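Long-range contacts in protein-glutamine gamma-glutamyltransferase 2 (Pagrus major, PDB 1G0D), which probably catalyses the calcium-dependent cross-linking of proteins, joining peptide-bound glutamine to the amino group of peptide-bound lysine or to free amines: residues R341-E346 / V383-P388; P289-T294 / W334-M339. All coordinates share one frame; numbering follows the deposited sequence.

In the fold
Both contacts belong to the catalytic part of the chain, and their centres lie about 16 Å apart. Contact 2 comes first along the chain and closes before contact 1 opens: it pairs strand 290-298, an outermost strand of a four-stranded antiparallel sheet, with strand 329-339. Contact 1 begins just beyond that second strand and ties the loop between the second and third strands of the sheet, 329-339 and 350-355, to the chain before helix 387-395. Active-site residues His332 and Asp355 are carried by these same two strands, so the sheet that holds them is joined within itself by contact 2, which is buried, and to its surroundings by contact 1, which is partly exposed.

Contact 1 of 2, residues R341-E346 / V383-P388; sequences REDLPE and VKYDAP
Lys384 reaches across to Asp343, and its side chain can be followed atom by atom. CB lies over one face of the neighbouring Tyr385 ring, offset toward the rim. CG packs 3.6 Å from Leu344 CD2; CD and CE carry the extended chain on, CE coming to 4.2 Å from Asp343 OD2, before the bend at chi4 (65°) turns the ammonium group onto Asp343. There NZ donates to Asp343 OD2 at 3.0 Å, a salt bridge on the anti side and well out of the carboxylate plane, and to the backbone Asp343 O, also at 3.0 Å. Lysine suits the place, with an aliphatic stem that touches a leucine and a charged tip that ends at an acid.

The syn lone pairs of the same carboxylate belong to Arg341, which grips it side-on: NE to Asp343 OD1, and NH1 to Asp343 OD2 at 2.7 Å and nearly straight (166°). Asp343 OD2 therefore accepts from two cations, which would be expected to favour its ionised form, and it also takes a bond from a water that lies 3.2 Å from Tyr385 OH. Arg341 NH1 further donates to Lys384 O at 3.1 Å, from above the carbonyl plane. Leu344 CD1 covers one face of the guanidinium, 3.6 Å above its centre, and touches Val383 CB.

This salt-bridge network joins a type I turn, Arg341 to Leu344, to the segment entering helix 387-395. Helix 212-223 lies against Arg341, Asp343 and Tyr385 through Val213, while strand 368-372 meets Arg341 and Leu344 through Pro372, and its Pro370 is backbone hydrogen-bonded to Tyr385.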
ATOM      1  N   ARG A 341      20.772   2.537   4.104  1.00 19.97           N
ATOM      2  CA  ARG A 341      20.833   3.989   3.975  1.00 22.67           C
ATOM      3  C   ARG A 341      22.233   4.521   4.093  1.00 24.37           C
ATOM      4  O   ARG A 341      22.645   5.027   5.135  1.00 26.25           O
ATOM      5  CB  ARG A 341      19.952   4.672   5.038  1.00 17.07           C
ATOM      6  CG  ARG A 341      18.483   4.378   4.918  1.00 18.14           C
ATOM      7  CD  ARG A 341      17.915   4.836   3.577  1.00 18.57           C
ATOM      8  NE  ARG A 341      18.008   6.277   3.353  1.00 19.60           N
ATOM      9  CZ  ARG A 341      17.182   7.187   3.868  1.00 17.60           C
ATOM     10  NH1 ARG A 341      17.355   8.476   3.599  1.00 15.64           N
ATOM     11  NH2 ARG A 341      16.197   6.812   4.659  1.00 14.48           N
ATOM     12  N   GLU A 342      22.970   4.415   3.011  1.00 26.90           N
ATOM     13  CA  GLU A 342      24.314   4.911   3.020  1.00 29.40           C
ATOM     14  C   GLU A 342      24.329   6.436   3.072  1.00 28.52           C
ATOM     15  O   GLU A 342      25.359   7.056   3.323  1.00 30.75           O
ATOM     16  CB  GLU A 342      25.017   4.382   1.794  1.00 33.37           C
ATOM     17  CG  GLU A 342      25.139   2.892   1.837  1.00 42.94           C
ATOM     18  CD  GLU A 342      26.263   2.390   0.966  1.00 50.50           C
ATOM     19  OE1 GLU A 342      26.301   1.163   0.724  1.00 57.73           O
ATOM     20  OE2 GLU A 342      27.098   3.217   0.518  1.00 52.47           O
ATOM     21  N   ASP A 343      23.177   7.052   2.849  1.00 26.99           N
ATOM     22  CA  ASP A 343      23.106   8.508   2.899  1.00 23.25           C
ATOM     23  C   ASP A 343      22.940   9.062   4.324  1.00 21.96           C
ATOM     24  O   ASP A 343      22.852  10.270   4.501  1.00 26.68           O
ATOM     25  CB  ASP A 343      21.960   9.012   2.003  1.00 18.79           C
ATOM     26  CG  ASP A 343      20.598   8.488   2.423  1.00 17.84           C
ATOM     27  OD1 ASP A 343      20.506   7.312   2.816  1.00 16.46           O
ATOM     28  OD2 ASP A 343      19.614   9.253   2.346  1.00 23.15           O
ATOM     29  N   LEU A 344      22.906   8.191   5.327  1.00 16.16           N
ATOM     30  CA  LEU A 344      22.723   8.625   6.701  1.00 18.45           C
ATOM     31  C   LEU A 344      23.639   7.875   7.658  1.00 24.90           C
ATOM     32  O   LEU A 344      24.250   6.873   7.307  1.00 29.52           O
ATOM     33  CB  LEU A 344      21.284   8.382   7.183  1.00 16.11           C
ATOM     34  CG  LEU A 344      20.027   8.348   6.316  1.00 18.79           C
ATOM     35  CD1 LEU A 344      18.911   7.623   7.065  1.00 12.29           C
ATOM     36  CD2 LEU A 344      19.603   9.748   5.957  1.00 18.75           C
ATOM     37  N   PRO A 345      23.742   8.356   8.898  1.00 26.57           N
ATOM     38  CA  PRO A 345      24.583   7.700   9.890  1.00 29.47           C
ATOM     39  C   PRO A 345      24.311   6.203  10.024  1.00 33.37           C
ATOM     40  O   PRO A 345      23.280   5.691   9.569  1.00 38.02           O
ATOM     41  CB  PRO A 345      24.242   8.445  11.171  1.00 25.85           C
ATOM     42  CG  PRO A 345      23.911   9.774  10.704  1.00 26.57           C
ATOM     43  CD  PRO A 345      23.140   9.575   9.448  1.00 26.68           C
ATOM     44  N   GLU A 346      25.271   5.524  10.656  1.00 33.81           N
ATOM     45  CA  GLU A 346      25.235   4.095  10.923  1.00 30.02           C
ATOM     46  C   GLU A 346      23.973   3.799  11.687  1.00 24.84           C
ATOM     47  O   GLU A 346      23.649   4.528  12.607  1.00 25.28           O
ATOM     48  CB  GLU A 346      26.428   3.712  11.811  1.00 36.03           C
ATOM     49  CG  GLU A 346      27.030   2.331  11.558  1.00 50.27           C
ATOM     50  CD  GLU A 346      28.309   2.382  10.683  1.00 60.33           C
ATOM     51  OE1 GLU A 346      28.194   2.499   9.430  1.00 65.16           O
ATOM     52  OE2 GLU A 346      29.430   2.303  11.254  1.00 62.53           O
ATOM     53  N   VAL A 383      16.979  12.872  10.632  1.00 20.33           N
ATOM     54  CA  VAL A 383      17.432  12.254   9.388  1.00 16.12           C
ATOM     55  C   VAL A 383      16.415  12.371   8.280  1.00 17.95           C
ATOM     56  O   VAL A 383      15.219  12.416   8.547  1.00 16.02           O
ATOM     57  CB  VAL A 383      17.738  10.749   9.588  1.00 16.71           C
ATOM     58  CG1 VAL A 383      18.939  10.601  10.454  1.00 23.29           C
ATOM     59  CG2 VAL A 383      16.576  10.026  10.248  1.00 12.79           C
ATOM     60  N   LYS A 384      16.885  12.436   7.034  1.00 18.33           N
ATOM     61  CA  LYS A 384      15.956  12.509   5.923  1.00 20.06           C
ATOM     62  C   LYS A 384      15.464  11.083   5.677  1.00 19.12           C
ATOM     63  O   LYS A 384      16.223  10.142   5.895  1.00 17.66           O
ATOM     64  CB  LYS A 384      16.635  13.059   4.676  1.00 16.42           C
ATOM     65  CG  LYS A 384      18.036  12.663   4.540  1.00 25.96           C
ATOM     66  CD  LYS A 384      18.623  13.360   3.324  1.00 37.81           C
ATOM     67  CE  LYS A 384      20.178  13.302   3.279  1.00 43.52           C
ATOM     68  NZ  LYS A 384      20.701  11.920   3.125  1.00 46.72           N
ATOM     69  N   TYR A 385      14.201  10.906   5.264  1.00 19.77           N
ATOM     70  CA  TYR A 385      13.251  11.999   5.026  1.00 17.15           C
ATOM     71  C   TYR A 385      11.930  11.989   5.801  1.00 18.52           C
ATOM     72  O   TYR A 385      11.257  10.955   5.946  1.00 18.82           O
ATOM     73  CB  TYR A 385      12.867  12.060   3.560  1.00 16.09           C
ATOM     74  CG  TYR A 385      14.002  11.999   2.590  1.00 19.42           C
ATOM     75  CD1 TYR A 385      14.405  13.140   1.913  1.00 21.73           C
ATOM     76  CD2 TYR A 385      14.637  10.788   2.284  1.00 24.14           C
ATOM     77  CE1 TYR A 385      15.403  13.089   0.951  1.00 24.39           C
ATOM     78  CE2 TYR A 385      15.654  10.729   1.306  1.00 25.47           C
ATOM     79  CZ  TYR A 385      16.018  11.893   0.650  1.00 24.54           C
ATOM     80  OH  TYR A 385      16.970  11.881  -0.327  1.00 29.35           O
ATOM     81  N   ASP A 386      11.563  13.191   6.249  1.00 18.20           N
ATOM     82  CA  ASP A 386      10.305  13.466   6.944  1.00 13.12           C
ATOM     83  C   ASP A 386      10.017  12.709   8.225  1.00 13.10           C
ATOM     84  O   ASP A 386       8.869  12.381   8.525  1.00 16.36           O
ATOM     85  CB  ASP A 386       9.178  13.297   5.935  1.00 10.49           C
ATOM     86  CG  ASP A 386       9.546  13.869   4.558  1.00 12.80           C
ATOM     87  OD1 ASP A 386       9.796  15.081   4.468  1.00 17.29           O
ATOM     88  OD2 ASP A 386       9.597  13.126   3.559  1.00 16.02           O
ATOM     89  N   ALA A 387      11.072  12.476   8.999  1.00 11.09           N
ATOM     90  CA  ALA A 387      10.968  11.773  10.260  1.00 10.44           C
ATOM     91  C   ALA A 387       9.966  12.364  11.246  1.00 13.64           C
ATOM     92  O   ALA A 387       9.268  11.599  11.920  1.00 22.47           O
ATOM     93  CB  ALA A 387      12.308  11.687  10.889  1.00  9.01           C
ATOM     94  N   PRO A 388       9.883  13.721  11.364  1.00 14.64           N
ATOM     95  CA  PRO A 388       8.932  14.339  12.311  1.00  9.14           C
ATOM     96  C   PRO A 388       7.510  13.998  12.002  1.00 11.55           C
ATOM     97  O   PRO A 388       6.713  13.727  12.900  1.00 16.81           O
ATOM     98  CB  PRO A 388       9.188  15.841  12.177  1.00  3.77           C
ATOM     99  CG  PRO A 388      10.555  15.941  11.637  1.00  4.10           C
ATOM    100  CD  PRO A 388      10.680  14.768  10.691  1.00  8.15           C
TER
HETATM  101  O   HOH W   1      20.094  11.268   0.175  1.00 27.80           O

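Contact 2 of 2, residues P289-T294 / W334-M339; sequences PTRPIT and WVESWM. With SO4 (sulfate ion), chain B.
Two antiparallel strands, 290-294 and 334-339, pair here in the buried heart of the catalytic region, at the border of its four-stranded sheet. Arg291 with Glu336 and Ile293 with Trp334 are hydrogen-bonded pairs; Thr290 with Ser337 and Pro292 with Val335 are non-hydrogen-bonded. Pro292 suits its position, where the partner strand asks for no N-H.

On the face carrying Arg291 and Glu336, the two side chains lie side by side. Arg291 NE and NH2 both donate to Glu336 OE1, at 2.9 and 2.8 Å, in the guanidinium plane, while Arg291 NH1 bonds a sulfate, probably from the crystallisation liquor, through its O4. The sheet carries His332 and Asp355 of the papain-like catalytic triad, both close to the Trp334 ring; Cys272 comes from the start of helix 272-286. Ile293 CG1 sits over the five-membered ring of Trp334 in a CH-pi contact, and Trp334 NE1 bonds Tyr440 OH.

On the face of Thr290, Pro292, Val335 and Ser337, Ser337 OG donates to Thr290 OG1 at 3.1 Å; that threonine hydroxyl also bonds Ile288 O. Thr290 CG2 meets Val335 CG1 at 3.6 Å, and helix 272-286 covers Thr290 and Ser337 through Leu283.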
ATOM      1  N   PRO A 289      12.298  -4.737  -1.948  1.00  9.52           N
ATOM      2  CA  PRO A 289      11.422  -5.430  -0.993  1.00 11.27           C
ATOM      3  C   PRO A 289      10.420  -4.450  -0.332  1.00 15.02           C
ATOM      4  O   PRO A 289      10.825  -3.446   0.279  1.00 17.94           O
ATOM      5  CB  PRO A 289      12.402  -6.035   0.004  1.00  7.82           C
ATOM      6  CG  PRO A 289      13.645  -6.125  -0.716  1.00  8.01           C
ATOM      7  CD  PRO A 289      13.710  -5.016  -1.685  1.00  9.58           C
ATOM      8  N   THR A 290       9.119  -4.741  -0.435  1.00 14.00           N
ATOM      9  CA  THR A 290       8.080  -3.825   0.089  1.00 10.24           C
ATOM     10  C   THR A 290       6.835  -4.494   0.720  1.00  8.72           C
ATOM     11  O   THR A 290       6.375  -5.557   0.282  1.00 12.98           O
ATOM     12  CB  THR A 290       7.634  -2.875  -1.098  1.00 10.12           C
ATOM     13  OG1 THR A 290       8.783  -2.186  -1.609  1.00  7.82           O
ATOM     14  CG2 THR A 290       6.583  -1.861  -0.683  1.00 10.46           C
ATOM     15  N   ARG A 291       6.290  -3.891   1.759  1.00  5.50           N
ATOM     16  CA  ARG A 291       5.064  -4.431   2.349  1.00  7.15           C
ATOM     17  C   ARG A 291       4.158  -3.321   2.853  1.00 11.88           C
ATOM     18  O   ARG A 291       4.609  -2.383   3.521  1.00 11.46           O
ATOM     19  CB  ARG A 291       5.357  -5.349   3.513  1.00  9.50           C
ATOM     20  CG  ARG A 291       6.361  -4.800   4.484  1.00  8.00           C
ATOM     21  CD  ARG A 291       6.505  -5.726   5.653  1.00 11.58           C
ATOM     22  NE  ARG A 291       7.358  -5.139   6.665  1.00 14.12           N
ATOM     23  CZ  ARG A 291       7.831  -5.792   7.714  1.00 14.25           C
ATOM     24  NH1 ARG A 291       7.533  -7.076   7.892  1.00 12.93           N
ATOM     25  NH2 ARG A 291       8.594  -5.150   8.589  1.00 18.77           N
ATOM     26  N   PRO A 292       2.868  -3.377   2.508  1.00 12.87           N
ATOM     27  CA  PRO A 292       1.950  -2.338   2.975  1.00 14.07           C
ATOM     28  C   PRO A 292       1.705  -2.433   4.460  1.00 15.28           C
ATOM     29  O   PRO A 292       1.290  -3.498   4.939  1.00 18.35           O
ATOM     30  CB  PRO A 292       0.667  -2.612   2.199  1.00 10.75           C
ATOM     31  CG  PRO A 292       1.114  -3.445   1.059  1.00 12.98           C
ATOM     32  CD  PRO A 292       2.182  -4.316   1.614  1.00 12.05           C
ATOM     33  N   ILE A 293       1.977  -1.350   5.198  1.00 16.19           N
ATOM     34  CA  ILE A 293       1.684  -1.385   6.626  1.00 14.87           C
ATOM     35  C   ILE A 293       0.498  -0.459   6.962  1.00 13.27           C
ATOM     36  O   ILE A 293       0.346   0.596   6.349  1.00 12.15           O
ATOM     37  CB  ILE A 293       2.912  -1.069   7.527  1.00 12.06           C
ATOM     38  CG1 ILE A 293       2.948   0.364   7.805  1.00 10.12           C
ATOM     39  CG2 ILE A 293       4.234  -1.579   6.992  1.00  7.05           C
ATOM     40  CD1 ILE A 293       2.842   0.454   9.259  1.00 23.38           C
ATOM     41  N   THR A 294      -0.362  -0.890   7.898  1.00 12.47           N
ATOM     42  CA  THR A 294      -1.544  -0.111   8.314  1.00 10.32           C
ATOM     43  C   THR A 294      -1.452   0.348   9.765  1.00 10.33           C
ATOM     44  O   THR A 294      -1.110  -0.424  10.647  1.00 14.31           O
ATOM     45  CB  THR A 294      -2.844  -0.935   8.166  1.00  7.83           C
ATOM     46  OG1 THR A 294      -3.013  -1.316   6.805  1.00 16.01           O
ATOM     47  CG2 THR A 294      -4.020  -0.126   8.500  1.00 10.43           C
ATOM     48  N   TRP A 334       0.540   2.965   4.689  1.00 10.60           N
ATOM     49  CA  TRP A 334       1.729   3.398   3.981  1.00  9.52           C
ATOM     50  C   TRP A 334       2.504   2.133   3.583  1.00 11.56           C
ATOM     51  O   TRP A 334       1.998   1.014   3.631  1.00  9.23           O
ATOM     52  CB  TRP A 334       2.599   4.387   4.792  1.00  5.34           C
ATOM     53  CG  TRP A 334       3.129   3.902   6.094  1.00 11.05           C
ATOM     54  CD1 TRP A 334       4.247   3.142   6.297  1.00  9.94           C
ATOM     55  CD2 TRP A 334       2.585   4.167   7.404  1.00 12.36           C
ATOM     56  NE1 TRP A 334       4.431   2.915   7.650  1.00 10.47           N
ATOM     57  CE2 TRP A 334       3.424   3.532   8.345  1.00  9.02           C
ATOM     58  CE3 TRP A 334       1.469   4.879   7.865  1.00 15.97           C
ATOM     59  CZ2 TRP A 334       3.181   3.589   9.718  1.00  9.22           C
ATOM     60  CZ3 TRP A 334       1.230   4.934   9.241  1.00 13.34           C
ATOM     61  CH2 TRP A 334       2.087   4.289  10.147  1.00 10.20           C
ATOM     62  N   VAL A 335       3.747   2.303   3.210  1.00 13.77           N
ATOM     63  CA  VAL A 335       4.510   1.174   2.760  1.00 10.48           C
ATOM     64  C   VAL A 335       5.892   1.201   3.389  1.00 11.58           C
ATOM     65  O   VAL A 335       6.400   2.260   3.706  1.00 12.78           O
ATOM     66  CB  VAL A 335       4.514   1.280   1.232  1.00 13.18           C
ATOM     67  CG1 VAL A 335       5.893   1.422   0.654  1.00  2.79           C
ATOM     68  CG2 VAL A 335       3.736   0.178   0.694  1.00 11.01           C
ATOM     69  N   GLU A 336       6.473   0.031   3.632  1.00 14.86           N
ATOM     70  CA  GLU A 336       7.824  -0.078   4.193  1.00 11.54           C
ATOM     71  C   GLU A 336       8.688  -0.704   3.088  1.00 12.21           C
ATOM     72  O   GLU A 336       8.277  -1.712   2.505  1.00 12.79           O
ATOM     73  CB  GLU A 336       7.812  -1.014   5.394  1.00  9.94           C
ATOM     74  CG  GLU A 336       8.161  -0.375   6.721  1.00  7.17           C
ATOM     75  CD  GLU A 336       7.862  -1.293   7.874  1.00 13.51           C
ATOM     76  OE1 GLU A 336       8.062  -2.520   7.756  1.00 16.81           O
ATOM     77  OE2 GLU A 336       7.407  -0.801   8.914  1.00 16.77           O
ATOM     78  N   SER A 337       9.845  -0.120   2.773  1.00 11.29           N
ATOM     79  CA  SER A 337      10.729  -0.695   1.742  1.00 13.25           C
ATOM     80  C   SER A 337      12.084  -1.022   2.359  1.00 13.45           C
ATOM     81  O   SER A 337      12.618  -0.245   3.124  1.00 18.30           O
ATOM     82  CB  SER A 337      10.960   0.274   0.575  1.00 15.75           C
ATOM     83  OG  SER A 337       9.835   0.361  -0.278  1.00 15.84           O
ATOM     84  N   TRP A 338      12.648  -2.164   2.005  1.00 13.04           N
ATOM     85  CA  TRP A 338      13.941  -2.584   2.534  1.00  9.74           C
ATOM     86  C   TRP A 338      15.084  -2.063   1.714  1.00  8.79           C
ATOM     87  O   TRP A 338      15.128  -2.278   0.523  1.00 10.28           O
ATOM     88  CB  TRP A 338      14.063  -4.106   2.544  1.00  4.87           C
ATOM     89  CG  TRP A 338      15.274  -4.586   3.270  1.00  7.77           C
ATOM     90  CD1 TRP A 338      16.537  -4.800   2.751  1.00  5.58           C
ATOM     91  CD2 TRP A 338      15.362  -4.894   4.669  1.00  8.12           C
ATOM     92  NE1 TRP A 338      17.393  -5.229   3.750  1.00  9.36           N
ATOM     93  CE2 TRP A 338      16.689  -5.293   4.937  1.00 10.44           C
ATOM     94  CE3 TRP A 338      14.442  -4.872   5.732  1.00  9.87           C
ATOM     95  CZ2 TRP A 338      17.112  -5.661   6.219  1.00 10.99           C
ATOM     96  CZ3 TRP A 338      14.865  -5.241   7.009  1.00  9.49           C
ATOM     97  CH2 TRP A 338      16.182  -5.626   7.239  1.00  8.51           C
ATOM     98  N   MET A 339      16.019  -1.397   2.367  1.00 11.01           N
ATOM     99  CA  MET A 339      17.207  -0.874   1.705  1.00  9.95           C
ATOM    100  C   MET A 339      18.170  -0.342   2.772  1.00 15.30           C
ATOM    101  O   MET A 339      17.757  -0.026   3.888  1.00 17.64           O
ATOM    102  CB  MET A 339      16.833   0.260   0.781  1.00  7.43           C
ATOM    103  CG  MET A 339      16.391   1.534   1.488  1.00  6.44           C
ATOM    104  SD  MET A 339      15.658   2.642   0.270  1.00 14.80           S
ATOM    105  CE  MET A 339      14.150   1.933   0.053  1.00  8.48           C
TER
HETATM  106  S   SO4 B 696      10.741  -7.918  10.083  1.00 45.50           S
HETATM  107  O1  SO4 B 696      11.074  -6.647  10.518  1.00 41.06           O
HETATM  108  O2  SO4 B 696      11.359  -8.123   8.828  1.00 37.14           O
HETATM  109  O3  SO4 B 696      11.417  -8.726  10.993  1.00 41.68           O
HETATM  110  O4  SO4 B 696       9.322  -8.118  10.188  1.00 34.50           O